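Local coordinates for PDZ domain protein (Parabacteroides distasonis, PDB 4L8N), which is of unknown function but carries PDZ domains and a DUF4136 domain and binds magnesium ions, at residues 109-114 against 305-310; 328-333 against 445-450. All blocks are in the same frame, centred on the assembly; numbering follows the deposited sequence.

Contact 1. Residues 109-114 against 305-310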
# COMPACT_ATOMS: atom_id res chain seq x y z
N GLN A 109 0.67 7.31 39.50
CA GLN A 109 1.63 6.22 39.38
C GLN A 109 1.01 4.90 39.89
O GLN A 109 1.05 3.90 39.17
CB GLN A 109 2.93 6.55 40.13
CG GLN A 109 3.74 7.69 39.49
CD GLN A 109 4.89 8.09 40.38
OE1 GLN A 109 4.73 8.76 41.41
NE2 GLN A 109 6.09 7.66 40.02
N LEU A 110 0.39 4.93 41.09
CA LEU A 110 -0.26 3.79 41.73
C LEU A 110 -1.45 3.25 40.92
O LEU A 110 -1.66 2.04 40.88
CB LEU A 110 -0.71 4.15 43.15
CG LEU A 110 0.40 4.39 44.18
CD1 LEU A 110 -0.09 5.25 45.31
CD2 LEU A 110 0.99 3.09 44.70
N ALA A 111 -2.19 4.14 40.23
CA ALA A 111 -3.31 3.73 39.37
C ALA A 111 -2.81 2.86 38.23
O ALA A 111 -3.48 1.90 37.85
CB ALA A 111 -4.04 4.95 38.83
N SER A 112 -1.60 3.16 37.73
CA SER A 112 -0.93 2.41 36.67
C SER A 112 -0.35 1.11 37.21
O SER A 112 -0.46 0.08 36.53
CB SER A 112 0.17 3.24 36.05
OG SER A 112 -0.36 4.03 35.00
N ALA A 113 0.23 1.13 38.44
CA ALA A 113 0.81 -0.05 39.08
C ALA A 113 -0.26 -1.08 39.50
O ALA A 113 -0.01 -2.28 39.40
CB ALA A 113 1.64 0.37 40.29
N TYR A 114 -1.43 -0.62 39.95
CA TYR A 114 -2.53 -1.51 40.34
C TYR A 114 -3.64 -1.58 39.24
O TYR A 114 -4.80 -1.86 39.55
CB TYR A 114 -3.12 -1.04 41.68
CG TYR A 114 -2.31 -1.37 42.91
CD1 TYR A 114 -2.45 -2.60 43.55
CD2 TYR A 114 -1.50 -0.42 43.52
CE1 TYR A 114 -1.76 -2.90 44.72
CE2 TYR A 114 -0.79 -0.71 44.68
CZ TYR A 114 -0.92 -1.95 45.28
OH TYR A 114 -0.24 -2.24 46.44
N LYS A 305 -7.03 6.09 31.44
CA LYS A 305 -6.88 5.94 32.90
C LYS A 305 -7.97 6.68 33.66
O LYS A 305 -8.25 7.85 33.37
CB LYS A 305 -5.50 6.45 33.38
CG LYS A 305 -5.24 6.23 34.88
CD LYS A 305 -3.91 6.85 35.38
CE LYS A 305 -2.72 6.17 34.74
NZ LYS A 305 -1.45 6.55 35.38
N THR A 306 -8.57 5.99 34.62
CA THR A 306 -9.55 6.56 35.53
C THR A 306 -9.20 6.08 36.91
O THR A 306 -9.05 4.89 37.12
CB THR A 306 -11.00 6.21 35.13
OG1 THR A 306 -11.24 6.65 33.80
CG2 THR A 306 -12.03 6.85 36.07
N TYR A 307 -9.06 7.00 37.86
CA TYR A 307 -8.78 6.64 39.24
C TYR A 307 -9.43 7.62 40.20
O TYR A 307 -9.78 8.73 39.80
CB TYR A 307 -7.26 6.55 39.49
CG TYR A 307 -6.47 7.84 39.35
CD1 TYR A 307 -5.99 8.25 38.11
CD2 TYR A 307 -6.10 8.58 40.47
CE1 TYR A 307 -5.25 9.42 37.97
CE2 TYR A 307 -5.32 9.73 40.34
CZ TYR A 307 -4.91 10.16 39.09
OH TYR A 307 -4.15 11.29 38.94
N ASN A 308 -9.61 7.20 41.47
CA ASN A 308 -10.09 8.06 42.56
C ASN A 308 -8.91 8.90 43.01
O ASN A 308 -7.88 8.34 43.43
CB ASN A 308 -10.67 7.26 43.74
CG ASN A 308 -12.13 6.90 43.67
OD1 ASN A 308 -12.96 7.49 42.96
ND2 ASN A 308 -12.49 5.94 44.48
N TYR A 309 -9.04 10.23 42.87
CA TYR A 309 -8.02 11.20 43.23
C TYR A 309 -8.34 11.90 44.56
O TYR A 309 -9.43 12.45 44.72
CB TYR A 309 -7.91 12.23 42.10
CG TYR A 309 -7.02 13.41 42.43
CD1 TYR A 309 -5.63 13.29 42.41
CD2 TYR A 309 -7.56 14.65 42.74
CE1 TYR A 309 -4.81 14.37 42.70
CE2 TYR A 309 -6.74 15.75 43.02
CZ TYR A 309 -5.37 15.60 43.00
OH TYR A 309 -4.55 16.67 43.25
N THR A 310 -7.36 11.90 45.48
CA THR A 310 -7.42 12.58 46.78
C THR A 310 -6.34 13.69 46.84
O THR A 310 -6.54 14.71 47.48
CB THR A 310 -7.27 11.61 47.96
OG1 THR A 310 -5.91 11.19 48.04
CG2 THR A 310 -8.22 10.41 47.89
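Lys-305 opens the strand side of this contact and reaches across to the short helix that holds Ala-111 and Ser-112. CG lies anti to the backbone N (chi1 -176°), and the chain stays extended until it bends at chi3 (-65°). The CD methylene passes beside the methyl of Ala-111, with Lys-305 CD 3.9 Å from Ala-111 CB. Beyond the bend the ammonium turns to the serine. Lys-305 NZ donates a hydrogen bond to Ser-112 OG at 2.8 Å. The same NZ also bonds to the backbone O of Asp-108, so two oxygens of one helix hold it. With an alanine here, Ser-112 OG and the Asp-108 carbonyl would probably lose this ammonium donor, and one flank of the Ala-111 methyl would lose its cover. Two residues on, Tyr-307 also faces the helix. Its CB lies 3.7 Å from Ala-111 CB, a purely apolar touch. The methyl also nears the ring root obliquely, with Ala-111 CB 3.8 Å from Tyr-307 CG. The small alanine lets the backbones come close, and the CA atoms of Ala-111 and Tyr-307 are 6.2 Å apart. Tyr-415 OH hydrogen-bonds to Ala-111 O. The axes of 109-113 and 305-309, 8.9 Å apart at closest approach, run at 125° to each other. Helix 107-113 lies over strand 298-309, which pairs antiparallel with strand 438-456.

Contact 2. Residues 328-333 against 445-450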
# COMPACT_ATOMS: atom_id res chain seq x y z
N ASN A 328 -5.19 22.05 45.69
CA ASN A 328 -6.65 22.16 45.61
C ASN A 328 -7.27 20.80 45.42
O ASN A 328 -7.98 20.56 44.44
CB ASN A 328 -7.02 23.11 44.48
CG ASN A 328 -6.42 24.47 44.70
OD1 ASN A 328 -6.79 25.19 45.65
ND2 ASN A 328 -5.39 24.79 43.94
N SER A 329 -6.98 19.91 46.37
CA SER A 329 -7.35 18.52 46.29
C SER A 329 -8.32 18.12 47.38
O SER A 329 -8.32 18.75 48.43
CB SER A 329 -6.10 17.66 46.41
OG SER A 329 -5.51 17.77 47.70
N PRO A 330 -9.07 17.00 47.19
CA PRO A 330 -9.97 16.54 48.26
C PRO A 330 -9.25 16.29 49.59
O PRO A 330 -9.82 16.62 50.63
CB PRO A 330 -10.57 15.24 47.69
CG PRO A 330 -10.46 15.37 46.23
CD PRO A 330 -9.19 16.13 46.00
N ALA A 331 -7.99 15.76 49.57
CA ALA A 331 -7.22 15.47 50.80
C ALA A 331 -6.80 16.74 51.50
O ALA A 331 -6.77 16.75 52.73
CB ALA A 331 -6.00 14.61 50.51
N TYR A 332 -6.50 17.82 50.73
CA TYR A 332 -6.15 19.13 51.29
C TYR A 332 -7.37 19.73 51.99
O TYR A 332 -7.27 20.19 53.13
CB TYR A 332 -5.59 20.10 50.22
CG TYR A 332 -5.29 21.46 50.81
CD1 TYR A 332 -4.08 21.71 51.45
CD2 TYR A 332 -6.26 22.46 50.85
CE1 TYR A 332 -3.82 22.94 52.06
CE2 TYR A 332 -6.03 23.67 51.48
CZ TYR A 332 -4.80 23.92 52.07
OH TYR A 332 -4.58 25.13 52.70
N ALA A 333 -8.53 19.75 51.29
CA ALA A 333 -9.81 20.25 51.77
C ALA A 333 -10.28 19.48 53.01
O ALA A 333 -10.92 20.08 53.88
CB ALA A 333 -10.86 20.14 50.68
N ARG A 445 -14.15 12.25 50.02
CA ARG A 445 -14.86 11.87 48.82
C ARG A 445 -13.94 12.25 47.67
O ARG A 445 -13.64 13.44 47.50
CB ARG A 445 -16.26 12.48 48.66
CG ARG A 445 -16.94 11.82 47.46
CD ARG A 445 -18.34 12.29 47.23
NE ARG A 445 -19.31 11.58 48.04
CZ ARG A 445 -19.96 10.48 47.67
NH1 ARG A 445 -19.74 9.95 46.48
NH2 ARG A 445 -20.84 9.92 48.48
N PRO A 446 -13.40 11.27 46.93
CA PRO A 446 -12.47 11.62 45.87
C PRO A 446 -13.18 12.17 44.66
O PRO A 446 -14.41 12.04 44.50
CB PRO A 446 -11.79 10.27 45.55
CG PRO A 446 -12.26 9.31 46.58
CD PRO A 446 -13.59 9.81 46.99
N THR A 447 -12.38 12.77 43.79
CA THR A 447 -12.82 13.24 42.49
C THR A 447 -12.33 12.20 41.52
O THR A 447 -11.34 11.52 41.79
CB THR A 447 -12.36 14.66 42.21
OG1 THR A 447 -10.95 14.76 42.43
CG2 THR A 447 -13.12 15.69 43.02
N ILE A 448 -13.03 12.04 40.43
CA ILE A 448 -12.67 11.01 39.48
C ILE A 448 -11.86 11.66 38.37
O ILE A 448 -12.33 12.58 37.66
CB ILE A 448 -13.95 10.24 39.01
CG1 ILE A 448 -14.54 9.43 40.21
CG2 ILE A 448 -13.65 9.33 37.83
CD1 ILE A 448 -15.83 8.65 39.95
N ARG A 449 -10.60 11.23 38.28
CA ARG A 449 -9.71 11.72 37.25
C ARG A 449 -9.83 10.75 36.15
O ARG A 449 -9.63 9.56 36.36
CB ARG A 449 -8.26 11.89 37.74
CG ARG A 449 -8.06 13.13 38.52
CD ARG A 449 -6.61 13.51 38.59
NE ARG A 449 -6.45 14.85 39.16
CZ ARG A 449 -5.30 15.50 39.26
NH1 ARG A 449 -4.17 14.94 38.82
NH2 ARG A 449 -5.25 16.71 39.80
N SER A 450 -10.28 11.24 35.01
CA SER A 450 -10.45 10.47 33.78
C SER A 450 -9.63 11.12 32.70
O SER A 450 -9.54 12.36 32.65
CB SER A 450 -11.91 10.39 33.39
OG SER A 450 -12.26 9.04 33.16
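Pro-330 carries the contact from the first turn of helix 330-333. Its CB points toward the irregular part of strand 438-456 at Arg-445 and Pro-446, and toward Thr-447, where the regular strand resumes. Pro-330 CB sits 3.6 Å from the backbone O of Arg-445. One atom further out, Pro-330 CG lies 3.9 Å from both Thr-447 OG1 and Arg-445 O. It is 4.3 Å from Pro-446 CA, so the ring spans three consecutive residues. The threonine meets it with both branches, since Thr-447 CG2 also comes to 4.2 Å from Pro-330 CG. OG1 lies between the backbone N and the carbonyl carbon (chi1 51°), which brings it to the proline. The ring also touches Ile-444 and Tyr-309. Ser-329 caps the helix: Ser-329 OG accepts from Tyr-332 N at 3.2 Å. This Ser-Pro-Ala run, followed by Ala-Gly-Ile as is usual in PDZ domains, opens the short helix of what is probably the C-terminal PDZ domain. The proline has no N-H to give. Ring carbons meet a carbonyl, a hydroxyl and a methyl, so the contact probably rests on shape and van der Waals fit.

In sequence both segments of contact 1 precede those of contact 2, and the contact centres lie about 12 Å apart. Strands 298-309 and 438-456, one from each contact, are antiparallel neighbours in the large mixed sheet. Two bonds join the contacts directly: Thr-306 OG1 and Ser-450 OG probably share a hydrogen bond, and Ala-331 N probably donates to Thr-310 O. Tyr-309 and Arg-449 add a cation-pi pair between the same strands. Helix 107-113 packs on strand 298-309, while helix 330-333 touches both strands, through Ile-444 and Tyr-309. The first helix follows the N-terminal PDZ sheet in the chain, so this region links that part of the protein to the mixed sheet, away from the magnesium-binding residues.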